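PDB 4W7W: cellulase from Xanthomonas axonopodis pv. citri, which probably hydrolyses beta-1,4-glucosidic bonds of cellulose as a family 5 glycoside hydrolase, and binds cello-oligosaccharide in the cleft of its (beta/alpha)8 barrel. Local coordinates for residues A[255-269]-A[286-299]. Residues are numbered along the deposited sequence; the frame is centred on the assembly and turned at random.
Sequences LRENKQKGFLGEFAT and MEKNSDVWLGWTWW. With BGC (beta-D-glucopyranose), chain B.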
ATOM      1  N   LEU A 255     -13.769  -3.901  10.697  1.00  6.19           N
ATOM      2  CA  LEU A 255     -13.275  -5.189  10.229  1.00  6.27           C
ATOM      3  C   LEU A 255     -13.914  -6.324  11.021  1.00  6.75           C
ATOM      4  O   LEU A 255     -14.409  -7.300  10.451  1.00  7.38           O
ATOM      5  CB  LEU A 255     -11.754  -5.278  10.386  1.00  6.35           C
ATOM      6  CG  LEU A 255     -10.920  -4.309   9.563  1.00  6.61           C
ATOM      7  CD1 LEU A 255      -9.471  -4.380  10.042  1.00  7.10           C
ATOM      8  CD2 LEU A 255     -11.034  -4.608   8.082  1.00  6.48           C
ATOM      9  N   ARG A 256     -13.906  -6.190  12.342  1.00  6.79           N
ATOM     10  CA  ARG A 256     -14.429  -7.236  13.194  1.00  8.30           C
ATOM     11  C   ARG A 256     -15.934  -7.442  12.967  1.00  8.15           C
ATOM     12  O   ARG A 256     -16.398  -8.585  12.878  1.00  9.49           O
ATOM     13  CB  ARG A 256     -14.102  -6.922  14.645  1.00  9.61           C
ATOM     14  CG  ARG A 256     -14.106  -8.125  15.551  1.00 11.06           C
ATOM     15  CD  ARG A 256     -13.555  -7.756  16.914  1.00 11.29           C
ATOM     16  NE  ARG A 256     -12.096  -7.738  16.929  1.00 11.59           N
ATOM     17  CZ  ARG A 256     -11.343  -6.807  17.482  1.00 11.68           C
ATOM     18  NH1 ARG A 256     -11.871  -5.772  18.128  1.00 15.54           N
ATOM     19  NH2 ARG A 256     -10.030  -6.939  17.418  1.00 12.85           N
ATOM     20  N   GLU A 257     -16.672  -6.336  12.854  1.00  7.73           N
ATOM     21  CA  GLU A 257     -18.124  -6.373  12.623  1.00  8.62           C
ATOM     22  C   GLU A 257     -18.484  -7.117  11.350  1.00  9.15           C
ATOM     23  O   GLU A 257     -19.497  -7.799  11.289  1.00 11.00           O
ATOM     24  CB  GLU A 257     -18.685  -4.950  12.515  1.00  8.68           C
ATOM     25  CG  GLU A 257     -18.606  -4.150  13.797  1.00  9.10           C
ATOM     26  CD  GLU A 257     -18.587  -2.650  13.561  1.00  9.12           C
ATOM     27  OE1 GLU A 257     -19.090  -2.207  12.503  1.00 10.08           O
ATOM     28  OE2 GLU A 257     -18.029  -1.912  14.431  1.00 10.81           O
ATOM     29  N   ASN A 258     -17.645  -6.966  10.333  1.00  8.45           N
ATOM     30  CA  ASN A 258     -17.907  -7.494   9.008  1.00  8.97           C
ATOM     31  C   ASN A 258     -17.139  -8.755   8.692  1.00  9.46           C
ATOM     32  O   ASN A 258     -17.230  -9.262   7.569  1.00 10.99           O
ATOM     33  CB  ASN A 258     -17.675  -6.404   7.961  1.00 10.02           C
ATOM     34  CG  ASN A 258     -18.732  -5.335   8.037  1.00 10.70           C
ATOM     35  OD1 ASN A 258     -19.849  -5.538   7.580  1.00 15.26           O
ATOM     36  ND2 ASN A 258     -18.420  -4.223   8.683  1.00 10.03           N
ATOM     37  N   LYS A 259     -16.424  -9.285   9.692  1.00  9.51           N
ATOM     38  CA  LYS A 259     -15.660 -10.520   9.544  1.00 11.27           C
ATOM     39  C   LYS A 259     -14.631 -10.382   8.408  1.00  9.96           C
ATOM     40  O   LYS A 259     -14.422 -11.305   7.630  1.00 12.55           O
ATOM     41  CB  LYS A 259     -16.587 -11.737   9.299  1.00 13.76           C
ATOM     42  CG  LYS A 259     -17.893 -11.798  10.087  1.00 18.96           C
ATOM     43  CD  LYS A 259     -17.673 -11.743  11.594  1.00 21.33           C
ATOM     44  CE  LYS A 259     -18.682 -12.559  12.417  1.00 21.71           C
ATOM     45  NZ  LYS A 259     -19.686 -11.735  13.158  1.00 17.80           N
ATOM     46  N   GLN A 260     -13.988  -9.211   8.352  1.00  7.79           N
ATOM     47  CA  GLN A 260     -12.967  -8.903   7.349  1.00  7.46           C
ATOM     48  C   GLN A 260     -11.602  -8.739   8.012  1.00  7.00           C
ATOM     49  O   GLN A 260     -11.476  -8.678   9.244  1.00  8.05           O
ATOM     50  CB  GLN A 260     -13.339  -7.628   6.576  1.00  7.75           C
ATOM     51  CG  GLN A 260     -14.706  -7.649   5.893  1.00  8.62           C
ATOM     52  CD  GLN A 260     -14.824  -8.763   4.872  1.00 10.06           C
ATOM     53  OE1 GLN A 260     -13.966  -8.943   4.028  1.00 10.64           O
ATOM     54  NE2 GLN A 260     -15.895  -9.534   4.962  1.00 15.21           N
ATOM     55  N   LYS A 261     -10.585  -8.621   7.157  1.00  6.81           N
ATOM     56  CA  LYS A 261      -9.203  -8.403   7.567  1.00  7.22           C
ATOM     57  C   LYS A 261      -8.728  -7.077   6.992  1.00  5.76           C
ATOM     58  O   LYS A 261      -9.195  -6.652   5.934  1.00  6.78           O
ATOM     59  CB  LYS A 261      -8.303  -9.501   7.002  1.00  9.45           C
ATOM     60  CG  LYS A 261      -8.698 -10.905   7.352  1.00 13.18           C
ATOM     61  CD  LYS A 261      -8.501 -11.170   8.810  1.00 16.39           C
ATOM     62  CE  LYS A 261      -8.484 -12.670   9.049  1.00 20.63           C
ATOM     63  NZ  LYS A 261      -8.052 -13.012  10.416  1.00 27.15           N
ATOM     64  N   GLY A 262      -7.745  -6.483   7.670  1.00  5.57           N
ATOM     65  CA  GLY A 262      -7.170  -5.200   7.296  1.00  5.83           C
ATOM     66  C   GLY A 262      -5.672  -5.242   7.124  1.00  5.40           C
ATOM     67  O   GLY A 262      -4.987  -6.122   7.651  1.00  6.19           O
ATOM     68  N   PHE A 263      -5.176  -4.241   6.423  1.00  5.06           N
ATOM     69  CA  PHE A 263      -3.746  -4.124   6.179  1.00  5.12           C
ATOM     70  C   PHE A 263      -3.382  -2.657   6.212  1.00  5.11           C
ATOM     71  O   PHE A 263      -4.018  -1.861   5.528  1.00  5.37           O
ATOM     72  CB  PHE A 263      -3.408  -4.733   4.797  1.00  4.87           C
ATOM     73  CG  PHE A 263      -1.946  -4.972   4.605  1.00  5.23           C
ATOM     74  CD1 PHE A 263      -1.069  -3.928   4.363  1.00  5.93           C
ATOM     75  CD2 PHE A 263      -1.438  -6.268   4.703  1.00  7.00           C
ATOM     76  CE1 PHE A 263       0.306  -4.151   4.267  1.00  6.50           C
ATOM     77  CE2 PHE A 263      -0.082  -6.496   4.572  1.00  7.87           C
ATOM     78  CZ  PHE A 263       0.793  -5.429   4.390  1.00  7.63           C
ATOM     79  N   LEU A 264      -2.374  -2.279   7.010  1.00  4.88           N
ATOM     80  CA  LEU A 264      -1.978  -0.882   7.115  1.00  4.86           C
ATOM     81  C   LEU A 264      -0.907  -0.640   6.066  1.00  4.75           C
ATOM     82  O   LEU A 264       0.284  -0.848   6.301  1.00  5.50           O
ATOM     83  CB  LEU A 264      -1.514  -0.546   8.529  1.00  5.54           C
ATOM     84  CG  LEU A 264      -1.492   0.947   8.861  1.00  6.46           C
ATOM     85  CD1 LEU A 264      -2.868   1.603   8.826  1.00  7.50           C
ATOM     86  CD2 LEU A 264      -0.851   1.161  10.232  1.00  7.16           C
ATOM     87  N   GLY A 265      -1.346  -0.233   4.876  1.00  4.61           N
ATOM     88  CA  GLY A 265      -0.431  -0.170   3.725  1.00  4.95           C
ATOM     89  C   GLY A 265       0.597   0.939   3.777  1.00  4.73           C
ATOM     90  O   GLY A 265       1.658   0.840   3.149  1.00  5.12           O
ATOM     91  N   GLU A 266       0.271   2.012   4.513  1.00  4.99           N
ATOM     92  CA  GLU A 266       1.222   3.063   4.809  1.00  5.24           C
ATOM     93  C   GLU A 266       0.928   3.613   6.186  1.00  4.94           C
ATOM     94  O   GLU A 266      -0.229   3.803   6.566  1.00  5.73           O
ATOM     95  CB  GLU A 266       1.149   4.251   3.851  1.00  5.59           C
ATOM     96  CG  GLU A 266       1.473   3.927   2.418  1.00  5.85           C
ATOM     97  CD  GLU A 266       1.494   5.146   1.518  1.00  6.28           C
ATOM     98  OE1 GLU A 266       1.525   6.308   2.023  1.00  8.10           O
ATOM     99  OE2 GLU A 266       1.471   4.933   0.285  1.00  6.53           O
ATOM    100  N   PHE A 267       1.999   3.941   6.893  1.00  5.31           N
ATOM    101  CA  PHE A 267       1.969   4.685   8.146  1.00  5.49           C
ATOM    102  C   PHE A 267       3.407   5.110   8.365  1.00  5.82           C
ATOM    103  O   PHE A 267       4.327   4.522   7.813  1.00  6.27           O
ATOM    104  CB  PHE A 267       1.443   3.856   9.336  1.00  6.02           C
ATOM    105  CG  PHE A 267       2.359   2.719   9.790  1.00  5.93           C
ATOM    106  CD1 PHE A 267       2.622   1.635   8.971  1.00  6.06           C
ATOM    107  CD2 PHE A 267       2.935   2.743  11.040  1.00  6.74           C
ATOM    108  CE1 PHE A 267       3.439   0.602   9.397  1.00  6.99           C
ATOM    109  CE2 PHE A 267       3.734   1.713  11.475  1.00  8.05           C
ATOM    110  CZ  PHE A 267       3.997   0.637  10.657  1.00  6.91           C
ATOM    111  N   ALA A 268       3.601   6.138   9.177  1.00  6.32           N
ATOM    112  CA  ALA A 268       4.934   6.625   9.503  1.00  6.39           C
ATOM    113  C   ALA A 268       4.834   7.522  10.701  1.00  6.72           C
ATOM    114  O   ALA A 268       3.785   8.125  10.961  1.00  7.73           O
ATOM    115  CB  ALA A 268       5.537   7.411   8.354  1.00  7.38           C
ATOM    116  N   THR A 269       5.958   7.638  11.393  1.00  6.82           N
ATOM    117  CA  THR A 269       6.160   8.544  12.518  1.00  7.18           C
ATOM    118  C   THR A 269       7.567   9.101  12.408  1.00  7.77           C
ATOM    119  O   THR A 269       8.470   8.432  11.899  1.00  8.52           O
ATOM    120  CB  THR A 269       5.956   7.806  13.857  1.00  7.93           C
ATOM    121  OG1 THR A 269       6.805   6.659  13.926  1.00  8.16           O
ATOM    122  CG2 THR A 269       4.520   7.361  14.025  1.00  8.63           C
ATOM    123  N   MET A 286      -2.034  -3.054  16.911  1.00  7.28           N
ATOM    124  CA  MET A 286      -2.284  -4.002  15.820  1.00  7.40           C
ATOM    125  C   MET A 286      -2.004  -5.439  16.262  1.00  7.99           C
ATOM    126  O   MET A 286      -2.758  -6.334  15.911  1.00  9.17           O
ATOM    127  CB  MET A 286      -1.515  -3.605  14.566  1.00  7.44           C
ATOM    128  CG  MET A 286      -2.117  -2.386  13.888  1.00  7.28           C
ATOM    129  SD  MET A 286      -1.316  -1.939  12.334  1.00  7.52           S
ATOM    130  CE  MET A 286       0.173  -1.188  12.964  1.00  7.72           C
ATOM    131  N   GLU A 287      -0.938  -5.662  17.038  1.00  8.41           N
ATOM    132  CA  GLU A 287      -0.657  -7.007  17.541  1.00 11.17           C
ATOM    133  C   GLU A 287      -1.776  -7.515  18.441  1.00 11.16           C
ATOM    134  O   GLU A 287      -2.185  -8.664  18.339  1.00 12.64           O
ATOM    135  CB  GLU A 287       0.681  -7.069  18.284  1.00 14.32           C
ATOM    136  CG  GLU A 287       1.904  -7.048  17.366  1.00 17.18           C
ATOM    137  CD  GLU A 287       3.078  -7.845  17.891  1.00 19.49           C
ATOM    138  OE1 GLU A 287       3.253  -7.915  19.127  1.00 22.47           O
ATOM    139  OE2 GLU A 287       3.853  -8.375  17.064  1.00 24.60           O
ATOM    140  N   LYS A 288      -2.282  -6.639  19.301  1.00 10.15           N
ATOM    141  CA  LYS A 288      -3.369  -6.994  20.212  1.00 11.53           C
ATOM    142  C   LYS A 288      -4.630  -7.363  19.436  1.00 11.54           C
ATOM    143  O   LYS A 288      -5.472  -8.137  19.906  1.00 16.63           O
ATOM    144  CB  LYS A 288      -3.656  -5.823  21.160  1.00 13.45           C
ATOM    145  CG  LYS A 288      -4.811  -6.012  22.140  1.00 19.60           C
ATOM    146  CD  LYS A 288      -4.558  -7.138  23.121  0.80 26.64           C
ATOM    147  CE  LYS A 288      -5.559  -7.122  24.269  0.80 35.83           C
ATOM    148  NZ  LYS A 288      -5.686  -8.469  24.883  0.80 45.85           N
ATOM    149  N   ASN A 289      -4.770  -6.773  18.251  1.00  8.54           N
ATOM    150  CA  ASN A 289      -5.928  -6.952  17.377  1.00  8.44           C
ATOM    151  C   ASN A 289      -5.572  -7.715  16.110  1.00  7.88           C
ATOM    152  O   ASN A 289      -6.106  -7.479  15.023  1.00  7.94           O
ATOM    153  CB  ASN A 289      -6.526  -5.588  17.080  1.00  8.63           C
ATOM    154  CG  ASN A 289      -7.124  -4.971  18.325  1.00  9.18           C
ATOM    155  OD1 ASN A 289      -8.223  -5.349  18.713  1.00 12.63           O
ATOM    156  ND2 ASN A 289      -6.409  -4.058  18.980  1.00  8.71           N
ATOM    157  N   SER A 290      -4.701  -8.692  16.280  1.00  8.69           N
ATOM    158  CA  SER A 290      -4.220  -9.506  15.190  1.00  9.59           C
ATOM    159  C   SER A 290      -5.275 -10.459  14.645  1.00  9.35           C
ATOM    160  O   SER A 290      -5.029 -11.090  13.624  1.00 11.14           O
ATOM    161  CB  SER A 290      -3.003 -10.318  15.628  1.00 12.21           C
ATOM    162  OG  SER A 290      -3.368 -11.239  16.638  1.00 13.93           O
ATOM    163  N   ASP A 291      -6.429 -10.581  15.312  1.00  9.15           N
ATOM    164  CA  ASP A 291      -7.551 -11.314  14.730  1.00  9.80           C
ATOM    165  C   ASP A 291      -8.044 -10.686  13.430  1.00  9.15           C
ATOM    166  O   ASP A 291      -8.559 -11.391  12.566  1.00 11.17           O
ATOM    167  CB  ASP A 291      -8.725 -11.472  15.711  1.00 11.00           C
ATOM    168  CG  ASP A 291      -9.366 -10.146  16.128  1.00 11.60           C
ATOM    169  OD1 ASP A 291      -8.633  -9.195  16.418  1.00 13.14           O
ATOM    170  OD2 ASP A 291     -10.623 -10.082  16.233  1.00 14.19           O
ATOM    171  N   VAL A 292      -7.904  -9.362  13.302  1.00  7.60           N
ATOM    172  CA  VAL A 292      -8.335  -8.661  12.099  1.00  7.06           C
ATOM    173  C   VAL A 292      -7.202  -7.976  11.338  1.00  6.38           C
ATOM    174  O   VAL A 292      -7.335  -7.797  10.138  1.00  7.76           O
ATOM    175  CB  VAL A 292      -9.488  -7.657  12.357  1.00  8.12           C
ATOM    176  CG1 VAL A 292     -10.740  -8.368  12.856  1.00 10.15           C
ATOM    177  CG2 VAL A 292      -9.074  -6.575  13.337  1.00  8.89           C
ATOM    178  N   TRP A 293      -6.116  -7.588  12.004  1.00  6.27           N
ATOM    179  CA  TRP A 293      -4.984  -6.992  11.286  1.00  6.12           C
ATOM    180  C   TRP A 293      -4.090  -8.066  10.704  1.00  6.27           C
ATOM    181  O   TRP A 293      -3.496  -8.849  11.448  1.00  7.52           O
ATOM    182  CB  TRP A 293      -4.167  -6.088  12.200  1.00  6.45           C
ATOM    183  CG  TRP A 293      -4.865  -4.794  12.467  1.00  6.51           C
ATOM    184  CD1 TRP A 293      -5.616  -4.474  13.568  1.00  6.87           C
ATOM    185  CD2 TRP A 293      -4.937  -3.663  11.590  1.00  6.10           C
ATOM    186  NE1 TRP A 293      -6.115  -3.216  13.439  1.00  6.79           N
ATOM    187  CE2 TRP A 293      -5.729  -2.693  12.232  1.00  5.88           C
ATOM    188  CE3 TRP A 293      -4.408  -3.377  10.324  1.00  6.38           C
ATOM    189  CZ2 TRP A 293      -5.987  -1.452  11.668  1.00  5.97           C
ATOM    190  CZ3 TRP A 293      -4.685  -2.154   9.748  1.00  6.43           C
ATOM    191  CH2 TRP A 293      -5.475  -1.204  10.423  1.00  6.06           C
ATOM    192  N   LEU A 294      -3.978  -8.088   9.380  1.00  6.43           N
ATOM    193  CA  LEU A 294      -3.037  -8.988   8.705  1.00  7.06           C
ATOM    194  C   LEU A 294      -1.615  -8.490   8.765  1.00  7.76           C
ATOM    195  O   LEU A 294      -0.676  -9.294   8.680  1.00  9.25           O
ATOM    196  CB  LEU A 294      -3.364  -9.137   7.248  1.00  9.55           C
ATOM    197  CG  LEU A 294      -4.530 -10.013   6.904  1.00 12.36           C
ATOM    198  CD1 LEU A 294      -4.686 -10.064   5.383  1.00 12.52           C
ATOM    199  CD2 LEU A 294      -4.337 -11.424   7.447  1.00 14.00           C
ATOM    200  N   GLY A 295      -1.437  -7.175   8.825  1.00  8.93           N
ATOM    201  CA  GLY A 295      -0.090  -6.642   8.839  1.00 10.13           C
ATOM    202  C   GLY A 295      -0.030  -5.210   8.398  1.00  6.78           C
ATOM    203  O   GLY A 295      -1.057  -4.515   8.321  1.00  6.32           O
ATOM    204  N   TRP A 296       1.200  -4.786   8.131  1.00  5.79           N
ATOM    205  CA  TRP A 296       1.502  -3.407   7.869  1.00  5.72           C
ATOM    206  C   TRP A 296       2.779  -3.286   7.072  1.00  5.15           C
ATOM    207  O   TRP A 296       3.656  -4.149   7.119  1.00  5.85           O
ATOM    208  CB  TRP A 296       1.644  -2.601   9.172  1.00  6.12           C
ATOM    209  CG  TRP A 296       2.521  -3.147  10.257  1.00  6.27           C
ATOM    210  CD1 TRP A 296       2.051  -3.691  11.408  1.00  7.48           C
ATOM    211  CD2 TRP A 296       3.969  -3.143  10.373  1.00  6.38           C
ATOM    212  NE1 TRP A 296       3.084  -4.046  12.224  1.00  7.48           N
ATOM    213  CE2 TRP A 296       4.269  -3.706  11.625  1.00  7.21           C
ATOM    214  CE3 TRP A 296       5.026  -2.690   9.570  1.00  6.51           C
ATOM    215  CZ2 TRP A 296       5.585  -3.863  12.075  1.00  8.02           C
ATOM    216  CZ3 TRP A 296       6.334  -2.851  10.033  1.00  7.26           C
ATOM    217  CH2 TRP A 296       6.596  -3.430  11.266  1.00  8.19           C
ATOM    218  N   THR A 297       2.875  -2.166   6.363  1.00  4.85           N
ATOM    219  CA  THR A 297       4.100  -1.760   5.674  1.00  4.96           C
ATOM    220  C   THR A 297       4.344  -0.278   5.926  1.00  5.00           C
ATOM    221  O   THR A 297       3.555   0.581   5.564  1.00  5.53           O
ATOM    222  CB  THR A 297       4.072  -2.062   4.154  1.00  5.16           C
ATOM    223  OG1 THR A 297       2.820  -1.696   3.553  1.00  5.28           O
ATOM    224  CG2 THR A 297       4.298  -3.535   3.883  1.00  5.70           C
ATOM    225  N   TRP A 298       5.483  -0.003   6.547  1.00  4.94           N
ATOM    226  CA  TRP A 298       5.927   1.350   6.874  1.00  5.21           C
ATOM    227  C   TRP A 298       6.232   2.157   5.615  1.00  5.19           C
ATOM    228  O   TRP A 298       6.784   1.623   4.645  1.00  5.82           O
ATOM    229  CB  TRP A 298       7.202   1.219   7.691  1.00  5.82           C
ATOM    230  CG  TRP A 298       7.931   2.487   7.980  1.00  5.81           C
ATOM    231  CD1 TRP A 298       8.871   3.083   7.199  1.00  6.44           C
ATOM    232  CD2 TRP A 298       7.784   3.312   9.132  1.00  6.06           C
ATOM    233  NE1 TRP A 298       9.344   4.220   7.800  1.00  6.44           N
ATOM    234  CE2 TRP A 298       8.694   4.386   8.998  1.00  6.32           C
ATOM    235  CE3 TRP A 298       7.011   3.237  10.285  1.00  6.57           C
ATOM    236  CZ2 TRP A 298       8.858   5.361   9.994  1.00  7.00           C
ATOM    237  CZ3 TRP A 298       7.169   4.205  11.255  1.00  7.21           C
ATOM    238  CH2 TRP A 298       8.086   5.248  11.101  1.00  6.95           C
ATOM    239  N   TRP A 299       5.927   3.441   5.648  1.00  5.28           N
ATOM    240  CA  TRP A 299       6.325   4.376   4.604  1.00  5.78           C
ATOM    241  C   TRP A 299       7.481   5.216   5.152  1.00  5.67           C
ATOM    242  O   TRP A 299       7.253   6.013   6.051  1.00  6.81           O
ATOM    243  CB  TRP A 299       5.165   5.292   4.190  1.00  5.96           C
ATOM    244  CG  TRP A 299       5.585   6.146   3.027  1.00  6.06           C
ATOM    245  CD1 TRP A 299       6.279   7.322   3.089  1.00  7.14           C
ATOM    246  CD2 TRP A 299       5.482   5.813   1.651  1.00  6.11           C
ATOM    247  NE1 TRP A 299       6.579   7.758   1.824  1.00  7.89           N
ATOM    248  CE2 TRP A 299       6.112   6.841   0.922  1.00  6.75           C
ATOM    249  CE3 TRP A 299       4.934   4.738   0.961  1.00  6.15           C
ATOM    250  CZ2 TRP A 299       6.185   6.827  -0.473  1.00  7.00           C
ATOM    251  CZ3 TRP A 299       5.022   4.707  -0.421  1.00  6.34           C
ATOM    252  CH2 TRP A 299       5.630   5.747  -1.122  1.00  6.81           C
TER
HETATM  253  C2  BGC B   1       6.595  12.093  -0.223  1.00 20.53           C
HETATM  254  C3  BGC B   1       7.033  12.695  -1.559  1.00 20.35           C
HETATM  255  C4  BGC B   1       7.405  11.629  -2.590  1.00 17.87           C
HETATM  256  C5  BGC B   1       6.342  10.545  -2.639  1.00 16.00           C
HETATM  257  C6  BGC B   1       6.791   9.359  -3.477  1.00 13.53           C
HETATM  258  C1  BGC B   1       5.527  11.033  -0.442  1.00 22.06           C
HETATM  259  O1  BGC B   1       5.179  10.378   0.788  1.00 26.46           O
HETATM  260  O2  BGC B   1       6.084  13.122   0.638  1.00 29.01           O
HETATM  261  O3  BGC B   1       8.131  13.585  -1.324  1.00 26.24           O
HETATM  262  O4  BGC B   1       7.463  12.191  -3.899  1.00 20.32           O
HETATM  263  O5  BGC B   1       6.060  10.060  -1.325  1.00 18.63           O
HETATM  264  O6  BGC B   1       5.684   8.503  -3.629  1.00 10.89           O
HETATM  265  O   HOH W   1     -10.295  -4.222  20.044  1.00 17.19           O
HETATM  266  O   HOH W   2      -5.666 -11.445  10.867  1.00 26.52           O
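Gly262 N donates to Val292 O (2.8 Å) and Gly262 O accepts from Leu294 N, pairing strands 262-268 and 293-298, nearly parallel neighbours in the (beta/alpha)8 barrel joined by helix 273-288. The main-chain hydrogen bonds continue to Trp299 N on Phe267 O, the latter at 176°. Thr297 OG1 donates a hydrogen bond to Gly265 O (2.8 Å) from above the carbonyl plane.

Polar and charged contacts gather at the end where the strands begin. Arg256 grips Asp291 side-on, NE to OD2 (2.9 Å) and NH2 to OD1 (2.8 Å), both on syn lone pairs with guanidinium and carboxylate planes nearly coplanar. The same NH2 meets Asn289 OD1 in the carbonyl plane at 2.7 Å, which fixes the guanidinium's rotation.

Aromatic contacts dominate the opposite end. Phe267, its CG wedged between backbone N and carbonyl carbon (chi1 68°), turns its edge to the face of Trp296, while the edge of Trp298 meets Phe267's face at 82°. Ala268 CA lies over Trp298's six-membered ring.

Glu266, held by Tyr226 and Arg67, lies alongside Trp299, OE1 over the indole face. Trp299 NE1 lies 3.1 Å from glucose O1; the contact thus links the barrel strands to the glycan pocket.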